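Local coordinates for putative laminarinase (Phanerochaete chrysosporium, PDB 2WLQ), which probably hydrolyses laminarin and related beta-1,3-linked glucans as a family 16 glycoside hydrolase, held here in a nucleophile-disabled form with bound laminarioligosaccharide, at residues T98-W103 against I249-C254; G114-I119 against M130-G135; I118-N123 against G255-Q260. The protein carries 1 engineered substitution. All coordinates share one frame; numbering follows the deposited sequence.

Contact 1: T98-W103 against I249-C254. With BGC (beta-D-glucopyranose), chain C; BGC (beta-D-glucopyranose), chain B; BGC (beta-D-glucopyranose), chain D.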
loop_
_atom_site.group_PDB
_atom_site.type_symbol
_atom_site.label_atom_id
_atom_site.label_comp_id
_atom_site.label_asym_id
_atom_site.label_seq_id
_atom_site.Cartn_x
_atom_site.Cartn_y
_atom_site.Cartn_z
ATOM N N THR A 98 -9.997 -6.423 -6.729
ATOM C CA THR A 98 -9.258 -5.245 -6.241
ATOM C C THR A 98 -7.821 -5.568 -5.872
ATOM O O THR A 98 -7.532 -6.640 -5.339
ATOM C CB THR A 98 -9.916 -4.561 -5.017
ATOM O OG1 THR A 98 -10.061 -5.517 -3.961
ATOM C CG2 THR A 98 -11.251 -3.971 -5.410
ATOM N N TRP A 99 -6.952 -4.594 -6.108
ATOM C CA TRP A 99 -5.536 -4.710 -5.757
ATOM C C TRP A 99 -5.093 -3.314 -5.290
ATOM O O TRP A 99 -4.545 -2.518 -6.073
ATOM C CB TRP A 99 -4.768 -5.210 -6.974
ATOM C CG TRP A 99 -3.276 -5.342 -6.807
ATOM C CD1 TRP A 99 -2.537 -5.173 -5.664
ATOM C CD2 TRP A 99 -2.350 -5.716 -7.837
ATOM N NE1 TRP A 99 -1.191 -5.366 -5.941
ATOM C CE2 TRP A 99 -1.058 -5.706 -7.269
ATOM C CE3 TRP A 99 -2.489 -6.010 -9.201
ATOM C CZ2 TRP A 99 0.093 -5.982 -8.022
ATOM C CZ3 TRP A 99 -1.350 -6.327 -9.933
ATOM C CH2 TRP A 99 -0.087 -6.314 -9.347
ATOM N N PRO A 100 -5.382 -3.005 -4.006
ATOM C CA PRO A 100 -4.986 -1.732 -3.446
ATOM C C PRO A 100 -3.533 -1.807 -2.900
ATOM O O PRO A 100 -3.031 -2.879 -2.537
ATOM C CB PRO A 100 -5.975 -1.557 -2.283
ATOM C CG PRO A 100 -6.188 -2.947 -1.773
ATOM C CD PRO A 100 -6.158 -3.824 -3.044
ATOM N N ALA A 101 -2.881 -0.646 -2.798
ATOM C CA ALA A 101 -1.561 -0.643 -2.184
ATOM C C ALA A 101 -1.216 0.738 -1.647
ATOM O O ALA A 101 -1.639 1.772 -2.196
ATOM C CB ALA A 101 -0.530 -1.050 -3.208
ATOM N N ALA A 102 -0.435 0.720 -0.561
ATOM C CA ALA A 102 0.226 1.919 -0.026
ATOM C C ALA A 102 1.676 1.505 0.056
ATOM O O ALA A 102 1.997 0.496 0.676
ATOM C CB ALA A 102 -0.309 2.267 1.343
ATOM N N TRP A 103 2.544 2.252 -0.616
ATOM C CA TRP A 103 3.909 1.792 -0.824
ATOM C C TRP A 103 4.848 2.927 -1.147
ATOM O O TRP A 103 4.427 4.071 -1.205
ATOM C CB TRP A 103 3.904 0.729 -1.915
ATOM C CG TRP A 103 3.322 1.135 -3.252
ATOM C CD1 TRP A 103 2.022 1.516 -3.512
ATOM C CD2 TRP A 103 4.002 1.147 -4.502
ATOM N NE1 TRP A 103 1.859 1.743 -4.860
ATOM C CE2 TRP A 103 3.062 1.547 -5.489
ATOM C CE3 TRP A 103 5.321 0.860 -4.898
ATOM C CZ2 TRP A 103 3.392 1.627 -6.856
ATOM C CZ3 TRP A 103 5.643 0.945 -6.267
ATOM C CH2 TRP A 103 4.688 1.337 -7.215
ATOM N N ILE A 249 -0.140 5.759 -3.154
ATOM C CA ILE A 249 -1.354 5.086 -2.690
ATOM C C ILE A 249 -2.241 4.912 -3.916
ATOM O O ILE A 249 -2.503 5.857 -4.660
ATOM C CB ILE A 249 -2.088 5.895 -1.610
ATOM C CG1 ILE A 249 -1.134 6.201 -0.434
ATOM C CG2 ILE A 249 -3.345 5.116 -1.145
ATOM C CD1 ILE A 249 -1.629 7.307 0.515
ATOM N N ASN A 250 -2.648 3.679 -4.199
ATOM C CA ASN A 250 -3.383 3.414 -5.436
ATOM C C ASN A 250 -4.399 2.299 -5.286
ATOM O O ASN A 250 -4.433 1.555 -4.289
ATOM C CB ASN A 250 -2.404 3.066 -6.571
ATOM C CG ASN A 250 -1.757 1.722 -6.367
ATOM O OD1 ASN A 250 -0.793 1.610 -5.613
ATOM N ND2 ASN A 250 -2.289 0.677 -7.012
ATOM N N LEU A 251 -5.203 2.143 -6.332
ATOM C CA LEU A 251 -6.097 1.009 -6.426
ATOM C C LEU A 251 -6.169 0.589 -7.878
ATOM O O LEU A 251 -6.611 1.374 -8.717
ATOM C CB LEU A 251 -7.512 1.378 -5.960
ATOM C CG LEU A 251 -8.612 0.335 -6.251
ATOM C CD1 LEU A 251 -8.399 -1.016 -5.606
ATOM C CD2 LEU A 251 -9.954 0.945 -5.853
ATOM N N THR A 252 -5.687 -0.619 -8.171
ATOM C CA THR A 252 -5.845 -1.213 -9.486
ATOM C C THR A 252 -6.775 -2.403 -9.380
ATOM O O THR A 252 -7.281 -2.740 -8.298
ATOM C CB THR A 252 -4.482 -1.482 -10.214
ATOM O OG1 THR A 252 -4.746 -1.732 -11.598
ATOM C CG2 THR A 252 -3.714 -2.651 -9.602
ATOM N N PHE A 253 -7.058 -3.008 -10.532
ATOM C CA PHE A 253 -7.918 -4.161 -10.639
ATOM C C PHE A 253 -7.285 -5.215 -11.534
ATOM O O PHE A 253 -6.644 -4.890 -12.537
ATOM C CB PHE A 253 -9.240 -3.781 -11.323
ATOM C CG PHE A 253 -10.043 -2.799 -10.561
ATOM C CD1 PHE A 253 -9.911 -1.422 -10.809
ATOM C CD2 PHE A 253 -10.937 -3.255 -9.597
ATOM C CE1 PHE A 253 -10.652 -0.497 -10.063
ATOM C CE2 PHE A 253 -11.701 -2.356 -8.878
ATOM C CZ PHE A 253 -11.545 -0.984 -9.104
ATOM N N CYS A 254 -7.474 -6.479 -11.169
ATOM C CA CYS A 254 -6.958 -7.587 -11.989
ATOM C C CYS A 254 -5.450 -7.390 -12.237
ATOM O O CYS A 254 -4.700 -7.156 -11.293
ATOM C CB CYS A 254 -7.743 -7.686 -13.300
ATOM S SG CYS A 254 -9.544 -7.778 -13.068
HETATM C C2 BGC C . 5.257 -3.471 -7.229
HETATM C C3 BGC C . 4.640 -2.368 -8.077
HETATM C C4 BGC C . 3.168 -2.311 -7.692
HETATM C C5 BGC C . 3.095 -1.916 -6.220
HETATM C C6 BGC C . 1.682 -1.718 -5.673
HETATM C C1 BGC C . 5.075 -3.145 -5.755
HETATM O O1 BGC C . 5.421 -4.266 -5.004
HETATM O O2 BGC C . 6.652 -3.561 -7.423
HETATM O O3 BGC C . 4.684 -2.662 -9.458
HETATM O O4 BGC C . 2.496 -1.334 -8.455
HETATM O O5 BGC C . 3.710 -2.941 -5.474
HETATM O O6 BGC C . 0.875 -2.892 -5.831
HETATM C C2 BGC B . 3.263 -7.852 -7.450
HETATM C C3 BGC B . 3.844 -7.134 -6.245
HETATM C C4 BGC B . 3.611 -7.851 -4.932
HETATM C C5 BGC B . 4.083 -9.283 -5.043
HETATM C C6 BGC B . 3.777 -10.060 -3.780
HETATM C C1 BGC B . 3.727 -9.299 -7.435
HETATM O O2 BGC B . 3.685 -7.124 -8.593
HETATM O O3 BGC B . 3.324 -5.832 -6.178
HETATM O O4 BGC B . 4.392 -7.218 -3.910
HETATM O O5 BGC B . 3.444 -9.877 -6.174
HETATM O O6 BGC B . 4.402 -11.330 -3.887
HETATM C C2 BGC D . 5.828 -2.648 -11.528
HETATM C C3 BGC D . 6.962 -2.010 -12.344
HETATM C C4 BGC D . 7.003 -0.494 -12.201
HETATM C C5 BGC D . 7.000 -0.119 -10.718
HETATM C C6 BGC D . 6.912 1.380 -10.436
HETATM C C1 BGC D . 5.849 -2.128 -10.106
HETATM O O2 BGC D . 5.911 -4.066 -11.514
HETATM O O3 BGC D . 6.698 -2.217 -13.714
HETATM O O4 BGC D . 8.227 -0.056 -12.788
HETATM O O5 BGC D . 5.850 -0.711 -10.112
HETATM O O6 BGC D . 5.745 1.952 -10.997
HETATM O O HOH W 1 -1.660 -2.164 -6.683
#
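T98 meets F253 in a non-hydrogen-bonded antiparallel pair, its methyl CG2 crossing toward the phenyl ring 3.9 Å from F253 CE2, while its hydroxyl turns away to G95 O. At W99 the backbones join in both directions, with W99 N donating to T252 O at 2.9 Å. The indole of W99 leaves the backbone opposite its own N (chi1 178°) and runs alongside the T252 side chain, so that W99 CE3 is 3.6 Å from T252 CG2. The carbonyl oxygen C254 O meets the ring edge at that same carbon, 3.3 Å from W99 CE3. P100 has no N-H to give, but its pairing with L251 needs none; CB packs on L251 CD1. These strands belong to one sheet of the GH16 beta-sandwich, whose face bearing W99, A101 and N250 receives the sugar. A101 and N250 exchange two backbone bonds, and the small CB of A101 lets the chain C glucose approach to 3.4 Å at its C6. A102 turns to the other face, loosely against I249 CG1. W103 NE1 donates to N250 OD1 at 2.8 Å, somewhat bent (147°), with indole and amide planes 78° apart. The other half of that amide, N250 ND2, gives a hydrogen to a water at 2.9 Å, which in turn donates to W99 O and hydrogen-bonds with O6 of the chain C glucose. With its rotation restrained by the amide, the W103 indole carries C5 of this glucose 3.4 Å above its plane, over the ring centre.

Contact 2: G114-I119 against M130-G135. Engineered in segment 114-119: S115 (natural residue Glu). With BGC (beta-D-glucopyranose), chain C; BGC (beta-D-glucopyranose), chain B.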
loop_
_atom_site.group_PDB
_atom_site.type_symbol
_atom_site.label_atom_id
_atom_site.label_comp_id
_atom_site.label_asym_id
_atom_site.label_seq_id
_atom_site.Cartn_x
_atom_site.Cartn_y
_atom_site.Cartn_z
ATOM N N GLY A 114 14.541 0.454 -5.408
ATOM C CA GLY A 114 13.755 -0.262 -4.415
ATOM C C GLY A 114 12.269 0.034 -4.509
ATOM O O GLY A 114 11.826 1.060 -5.048
ATOM N N SER A 115 11.474 -0.899 -4.000
ATOM C CA SER A 115 10.105 -0.566 -3.589
ATOM C C SER A 115 9.802 -1.331 -2.307
ATOM O O SER A 115 10.297 -2.443 -2.111
ATOM C CB SER A 115 9.072 -0.860 -4.665
ATOM O OG SER A 115 9.030 -2.225 -4.993
ATOM N N VAL A 116 9.041 -0.685 -1.421
ATOM C CA VAL A 116 8.559 -1.280 -0.173
ATOM C C VAL A 116 7.047 -1.132 -0.139
ATOM O O VAL A 116 6.520 -0.004 -0.231
ATOM C CB VAL A 116 9.196 -0.629 1.077
ATOM C CG1 VAL A 116 9.187 0.831 0.999
ATOM C CG2 VAL A 116 8.515 -1.098 2.334
ATOM N N ASP A 117 6.363 -2.272 -0.063
ATOM C CA ASP A 117 4.903 -2.337 0.054
ATOM C C ASP A 117 4.545 -2.392 1.545
ATOM O O ASP A 117 4.990 -3.293 2.256
ATOM C CB ASP A 117 4.373 -3.585 -0.666
ATOM C CG ASP A 117 4.443 -3.466 -2.184
ATOM O OD1 ASP A 117 3.608 -2.726 -2.769
ATOM O OD2 ASP A 117 5.297 -4.140 -2.797
ATOM N N ILE A 118 3.782 -1.411 2.016
ATOM C CA ILE A 118 3.382 -1.311 3.416
ATOM C C ILE A 118 1.994 -1.968 3.593
ATOM O O ILE A 118 1.785 -2.770 4.503
ATOM C CB ILE A 118 3.347 0.153 3.849
ATOM C CG1 ILE A 118 4.764 0.734 3.655
ATOM C CG2 ILE A 118 2.848 0.290 5.293
ATOM C CD1 ILE A 118 4.793 2.220 3.603
ATOM N N ILE A 119 1.054 -1.605 2.710
ATOM C CA ILE A 119 -0.247 -2.256 2.647
ATOM C C ILE A 119 -0.386 -2.812 1.232
ATOM O O ILE A 119 -0.218 -2.062 0.257
ATOM C CB ILE A 119 -1.396 -1.249 2.906
ATOM C CG1 ILE A 119 -1.144 -0.488 4.195
ATOM C CG2 ILE A 119 -2.771 -1.981 2.911
ATOM C CD1 ILE A 119 -2.188 0.610 4.491
ATOM N N MET A 130 3.599 -7.374 3.357
ATOM C CA MET A 130 4.586 -6.298 3.350
ATOM C C MET A 130 5.787 -6.877 2.635
ATOM O O MET A 130 6.278 -7.917 3.049
ATOM C CB MET A 130 4.927 -5.918 4.799
ATOM C CG MET A 130 3.722 -5.260 5.482
ATOM S SD MET A 130 3.373 -5.770 7.196
ATOM C CE MET A 130 3.002 -7.513 6.928
ATOM N N THR A 131 6.238 -6.212 1.576
ATOM C CA THR A 131 7.166 -6.825 0.617
ATOM C C THR A 131 8.164 -5.824 0.095
ATOM O O THR A 131 7.807 -4.685 -0.189
ATOM C CB THR A 131 6.380 -7.373 -0.568
ATOM O OG1 THR A 131 5.284 -8.152 -0.066
ATOM C CG2 THR A 131 7.268 -8.253 -1.450
ATOM N N LEU A 132 9.409 -6.264 -0.072
ATOM C CA LEU A 132 10.386 -5.450 -0.812
ATOM C C LEU A 132 10.648 -6.046 -2.176
ATOM O O LEU A 132 10.624 -7.278 -2.354
ATOM C CB LEU A 132 11.732 -5.391 -0.097
ATOM C CG LEU A 132 11.772 -5.101 1.386
ATOM C CD1 LEU A 132 13.233 -4.970 1.852
ATOM C CD2 LEU A 132 10.968 -3.881 1.728
ATOM N N HIS A 133 10.898 -5.158 -3.122
ATOM C CA HIS A 133 11.377 -5.546 -4.481
ATOM C C HIS A 133 12.641 -4.764 -4.755
ATOM O O HIS A 133 12.659 -3.536 -4.591
ATOM C CB HIS A 133 10.327 -5.207 -5.553
ATOM C CG HIS A 133 9.075 -6.025 -5.446
ATOM N ND1 HIS A 133 8.816 -7.125 -6.243
ATOM C CD2 HIS A 133 8.021 -5.907 -4.614
ATOM C CE1 HIS A 133 7.653 -7.649 -5.892
ATOM N NE2 HIS A 133 7.141 -6.925 -4.912
ATOM N N THR A 134 13.716 -5.472 -5.116
ATOM C CA THR A 134 15.010 -4.824 -5.346
ATOM C C THR A 134 15.661 -5.408 -6.594
ATOM O O THR A 134 15.132 -6.336 -7.209
ATOM C CB THR A 134 15.978 -5.080 -4.165
ATOM O OG1 THR A 134 16.305 -6.475 -4.104
ATOM C CG2 THR A 134 15.369 -4.682 -2.818
ATOM N N GLY A 135 16.836 -4.854 -6.927
ATOM C CA GLY A 135 17.774 -5.498 -7.878
ATOM C C GLY A 135 18.546 -6.625 -7.206
ATOM O O GLY A 135 18.180 -7.113 -6.133
HETATM C C2 BGC C . 5.257 -3.471 -7.229
HETATM C C3 BGC C . 4.640 -2.368 -8.077
HETATM C C4 BGC C . 3.168 -2.311 -7.692
HETATM C C5 BGC C . 3.095 -1.916 -6.220
HETATM C C6 BGC C . 1.682 -1.718 -5.673
HETATM C C1 BGC C . 5.075 -3.145 -5.755
HETATM O O1 BGC C . 5.421 -4.266 -5.004
HETATM O O2 BGC C . 6.652 -3.561 -7.423
HETATM O O3 BGC C . 4.684 -2.662 -9.458
HETATM O O4 BGC C . 2.496 -1.334 -8.455
HETATM O O5 BGC C . 3.710 -2.941 -5.474
HETATM O O6 BGC C . 0.875 -2.892 -5.831
HETATM C C2 BGC B . 3.263 -7.852 -7.450
HETATM C C3 BGC B . 3.844 -7.134 -6.245
HETATM C C4 BGC B . 3.611 -7.851 -4.932
HETATM C C5 BGC B . 4.083 -9.283 -5.043
HETATM C C6 BGC B . 3.777 -10.060 -3.780
HETATM C C1 BGC B . 3.727 -9.299 -7.435
HETATM O O2 BGC B . 3.685 -7.124 -8.593
HETATM O O3 BGC B . 3.324 -5.832 -6.178
HETATM O O4 BGC B . 4.392 -7.218 -3.910
HETATM O O5 BGC B . 3.444 -9.877 -6.174
HETATM O O6 BGC B . 4.402 -11.330 -3.887
#
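M130 and I118 meet where the antiparallel hairpin of strands 115-120 and 129-133 approaches its turn. One strand of this hairpin, 115-120, carries the ExDxxE signature of GH16 enzymes, in which S115 is an engineered replacement for the glutamate nucleophile. M130 CG packs 3.3 Å from I118 O, a carbonyl that also accepts a bond from N128, before the thioether bends away. T131 adds its carbonyl, which accepts the N-H of D117 at 2.8 Å between T131 O and D117 N. L132 lies on the other face of the hairpin, side by side with V116: L132 CD2 sits 3.8 Å from V116 CG2, and I196 of strand 195-202 packs on both. H133 and S115 form a hydrogen-bonded pair, with both N-to-O distances, H133 N to S115 O and S115 N to H133 O, at 3.0 Å. S115 OG, held between its own backbone N and carbonyl carbon (chi1 62°), comes within 3.3 Å of H133 CB and has a weak bond from W110. The imidazole of H133 extends past it to the sugar, O2 of the chain C glucose lying over one face, and H133 NE2 donates almost straight (168°) to O4 of the chain B glucose at 2.9 Å.

Contact 3: I118-N123 against G255-Q260; sequences IIEGVN and GDWAGQ. With BGC (beta-D-glucopyranose), chain B; BGC (beta-D-glucopyranose), chain E; BGC (beta-D-glucopyranose), chain C; BGC (beta-D-glucopyranose), chain F.
The indole of W257 lies between protein and sugar: V122 CG1 sits over one face, 3.7 Å from the centroid of the six-membered ring and 19° off its normal, in a CH-pi contact. Over the opposite face, offset toward the rim, is the ring oxygen O5 of the chain B glucose, 3.8 Å from W257 CE3. E120 comes to the edge, its CD 3.6 Å from W257 CZ3, with the carboxylate turned steeply (81°) against the indole. W99 packs edge-to-face with the same tryptophan. Because the E120 side chain is fully extended, its carboxylate reaches into the sugar, where three hydroxyls grip it: O4 of the chain B glucose donates to OE1 at 2.7 Å, O3 of that glucose to OE2 at 2.6 Å, and O6 of the chain C glucose to OE2 at 2.8 Å. E120 closes the ExDxxE signature of GH16, where the last glutamate is typically the general acid/base; W99 NE1 also bonds to its OE2. On the side of the indole turned from the sugar, the loop after strand 115-120 rests on the short helix 255-258. The same methyl, V122 CG1, touches A258 CB at 3.5 Å. N123 ND2 then donates to A258 O at 3.0 Å, virtually straight (177°), onto a lone pair in the A258 carbonyl plane, with A258 O itself lying in the plane of the N123 amide, while N123 OD1 takes the N-H of G97. Q260 NE2 bridges D256 O and O5 of the chain E glucose.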
loop_
_atom_site.group_PDB
_atom_site.type_symbol
_atom_site.label_atom_id
_atom_site.label_comp_id
_atom_site.label_asym_id
_atom_site.label_seq_id
_atom_site.Cartn_x
_atom_site.Cartn_y
_atom_site.Cartn_z
ATOM N N ILE A 118 3.782 -1.411 2.016
ATOM C CA ILE A 118 3.382 -1.311 3.416
ATOM C C ILE A 118 1.994 -1.968 3.593
ATOM O O ILE A 118 1.785 -2.770 4.503
ATOM C CB ILE A 118 3.347 0.153 3.849
ATOM C CG1 ILE A 118 4.764 0.734 3.655
ATOM C CG2 ILE A 118 2.848 0.290 5.293
ATOM C CD1 ILE A 118 4.793 2.220 3.603
ATOM N N ILE A 119 1.054 -1.605 2.710
ATOM C CA ILE A 119 -0.247 -2.256 2.647
ATOM C C ILE A 119 -0.386 -2.812 1.232
ATOM O O ILE A 119 -0.218 -2.062 0.257
ATOM C CB ILE A 119 -1.396 -1.249 2.906
ATOM C CG1 ILE A 119 -1.144 -0.488 4.195
ATOM C CG2 ILE A 119 -2.771 -1.981 2.911
ATOM C CD1 ILE A 119 -2.188 0.610 4.491
ATOM N N GLU A 120 -0.723 -4.100 1.097
ATOM C CA GLU A 120 -0.939 -4.652 -0.245
ATOM C C GLU A 120 -1.659 -5.973 -0.134
ATOM O O GLU A 120 -1.380 -6.769 0.754
ATOM C CB GLU A 120 0.385 -4.837 -0.996
ATOM C CG GLU A 120 0.157 -5.014 -2.496
ATOM C CD GLU A 120 1.402 -5.408 -3.270
ATOM O OE1 GLU A 120 2.399 -5.866 -2.654
ATOM O OE2 GLU A 120 1.356 -5.264 -4.515
ATOM N N GLY A 121 -2.557 -6.202 -1.064
ATOM C CA GLY A 121 -3.161 -7.523 -1.213
ATOM C C GLY A 121 -4.054 -7.529 -2.428
ATOM O O GLY A 121 -4.110 -6.545 -3.182
ATOM N N VAL A 122 -4.717 -8.668 -2.619
ATOM C CA VAL A 122 -5.594 -8.836 -3.794
ATOM C C VAL A 122 -6.859 -9.568 -3.406
ATOM O O VAL A 122 -6.844 -10.447 -2.536
ATOM C CB VAL A 122 -4.896 -9.648 -4.932
ATOM C CG1 VAL A 122 -3.716 -8.855 -5.456
ATOM C CG2 VAL A 122 -4.443 -11.010 -4.435
ATOM N N ASN A 123 -7.953 -9.211 -4.074
ATOM C CA ASN A 123 -9.163 -10.030 -4.048
ATOM C C ASN A 123 -9.679 -10.327 -2.666
ATOM O O ASN A 123 -10.187 -11.430 -2.413
ATOM C CB ASN A 123 -8.931 -11.351 -4.821
ATOM C CG ASN A 123 -8.538 -11.102 -6.255
ATOM O OD1 ASN A 123 -9.100 -10.204 -6.900
ATOM N ND2 ASN A 123 -7.571 -11.867 -6.770
ATOM N N GLY A 255 -4.971 -7.506 -13.476
ATOM C CA GLY A 255 -3.553 -7.281 -13.736
ATOM C C GLY A 255 -2.651 -8.437 -13.342
ATOM O O GLY A 255 -3.112 -9.534 -13.059
ATOM N N ASP A 256 -1.365 -8.155 -13.239
ATOM C CA ASP A 256 -0.375 -9.220 -13.254
ATOM C C ASP A 256 -0.441 -10.124 -12.030
ATOM O O ASP A 256 -0.049 -11.291 -12.104
ATOM C CB ASP A 256 1.011 -8.608 -13.480
ATOM C CG ASP A 256 1.162 -8.013 -14.890
ATOM O OD1 ASP A 256 0.323 -8.335 -15.761
ATOM O OD2 ASP A 256 2.109 -7.224 -15.137
ATOM N N TRP A 257 -0.921 -9.608 -10.892
ATOM C CA TRP A 257 -1.089 -10.435 -9.705
ATOM C C TRP A 257 -2.562 -10.809 -9.502
ATOM O O TRP A 257 -2.935 -11.973 -9.657
ATOM C CB TRP A 257 -0.529 -9.715 -8.466
ATOM C CG TRP A 257 -0.608 -10.513 -7.188
ATOM C CD1 TRP A 257 -0.846 -11.848 -7.067
ATOM C CD2 TRP A 257 -0.406 -10.025 -5.855
ATOM N NE1 TRP A 257 -0.842 -12.217 -5.746
ATOM C CE2 TRP A 257 -0.568 -11.115 -4.983
ATOM C CE3 TRP A 257 -0.119 -8.766 -5.312
ATOM C CZ2 TRP A 257 -0.467 -10.990 -3.592
ATOM C CZ3 TRP A 257 -0.014 -8.643 -3.940
ATOM C CH2 TRP A 257 -0.196 -9.750 -3.092
ATOM N N ALA A 258 -3.431 -9.833 -9.219
ATOM C CA ALA A 258 -4.812 -10.121 -8.860
ATOM C C ALA A 258 -5.624 -10.824 -9.954
ATOM O O ALA A 258 -6.601 -11.514 -9.640
ATOM C CB ALA A 258 -5.538 -8.827 -8.459
ATOM N N GLY A 259 -5.207 -10.630 -11.203
ATOM C CA GLY A 259 -6.002 -11.115 -12.334
ATOM C C GLY A 259 -5.673 -12.521 -12.784
ATOM O O GLY A 259 -6.376 -13.048 -13.648
ATOM N N GLN A 260 -4.626 -13.125 -12.230
ATOM C CA GLN A 260 -4.323 -14.536 -12.558
ATOM C C GLN A 260 -5.513 -15.386 -12.170
ATOM O O GLN A 260 -6.047 -15.243 -11.085
ATOM C CB GLN A 260 -3.088 -15.011 -11.818
ATOM C CG GLN A 260 -1.834 -14.241 -12.184
ATOM C CD GLN A 260 -0.600 -14.805 -11.518
ATOM O OE1 GLN A 260 -0.532 -16.018 -11.260
ATOM N NE2 GLN A 260 0.398 -13.946 -11.259
HETATM C C2 BGC B . 3.263 -7.852 -7.450
HETATM C C3 BGC B . 3.844 -7.134 -6.245
HETATM C C4 BGC B . 3.611 -7.851 -4.932
HETATM C C5 BGC B . 4.083 -9.283 -5.043
HETATM C C6 BGC B . 3.777 -10.060 -3.780
HETATM C C1 BGC B . 3.727 -9.299 -7.435
HETATM O O2 BGC B . 3.685 -7.124 -8.593
HETATM O O3 BGC B . 3.324 -5.832 -6.178
HETATM O O4 BGC B . 4.392 -7.218 -3.910
HETATM O O5 BGC B . 3.444 -9.877 -6.174
HETATM O O6 BGC B . 4.402 -11.330 -3.887
HETATM C C2 BGC E . 3.450 -11.054 -10.525
HETATM C C3 BGC E . 3.838 -11.006 -9.045
HETATM C C4 BGC E . 3.507 -12.328 -8.328
HETATM C C5 BGC E . 4.024 -13.530 -9.114
HETATM C C6 BGC E . 3.593 -14.829 -8.440
HETATM C C1 BGC E . 3.830 -12.373 -11.203
HETATM O O2 BGC E . 4.036 -9.976 -11.242
HETATM O O3 BGC E . 3.065 -9.950 -8.515
HETATM O O4 BGC E . 4.064 -12.396 -7.030
HETATM O O5 BGC E . 3.468 -13.484 -10.413
HETATM O O6 BGC E . 2.183 -14.874 -8.320
HETATM C C2 BGC C . 5.257 -3.471 -7.229
HETATM C C3 BGC C . 4.640 -2.368 -8.077
HETATM C C4 BGC C . 3.168 -2.311 -7.692
HETATM C C5 BGC C . 3.095 -1.916 -6.220
HETATM C C6 BGC C . 1.682 -1.718 -5.673
HETATM C C1 BGC C . 5.075 -3.145 -5.755
HETATM O O1 BGC C . 5.421 -4.266 -5.004
HETATM O O2 BGC C . 6.652 -3.561 -7.423
HETATM O O3 BGC C . 4.684 -2.662 -9.458
HETATM O O4 BGC C . 2.496 -1.334 -8.455
HETATM O O5 BGC C . 3.710 -2.941 -5.474
HETATM O O6 BGC C . 0.875 -2.892 -5.831
HETATM C C2 BGC F . 3.956 -11.305 -14.440
HETATM C C3 BGC F . 4.030 -12.564 -13.561
HETATM C C4 BGC F . 3.561 -13.769 -14.389
HETATM C C5 BGC F . 4.291 -13.836 -15.741
HETATM C C6 BGC F . 3.812 -15.000 -16.607
HETATM C C1 BGC F . 4.657 -11.463 -15.797
HETATM O O2 BGC F . 4.465 -10.178 -13.758
HETATM O O3 BGC F . 3.140 -12.414 -12.469
HETATM O O4 BGC F . 3.752 -14.964 -13.660
HETATM O O5 BGC F . 4.158 -12.612 -16.451
HETATM O O6 BGC F . 2.429 -14.909 -16.917
#

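All three contacts border the glucoses of chains B and C. Contacts 1 and 3 lie about 7 Å apart between centres, each about 14 Å from contact 2. Strand 98-105 joins them: T98 O receives N123 N at 2.9 Å, and A102 bonds to both I118 and I119, through A102 O to I118 N and A102 N to I119 O, each 2.9 Å. Two residues facing one make a classic beta bulge, which leaves E120 facing the sugar together with S115 and D117. Contact 1 supplies W99 and W103 beside this row, contact 2 adds H133 at its far side, and contact 3 sets W257 under the chain B glucose.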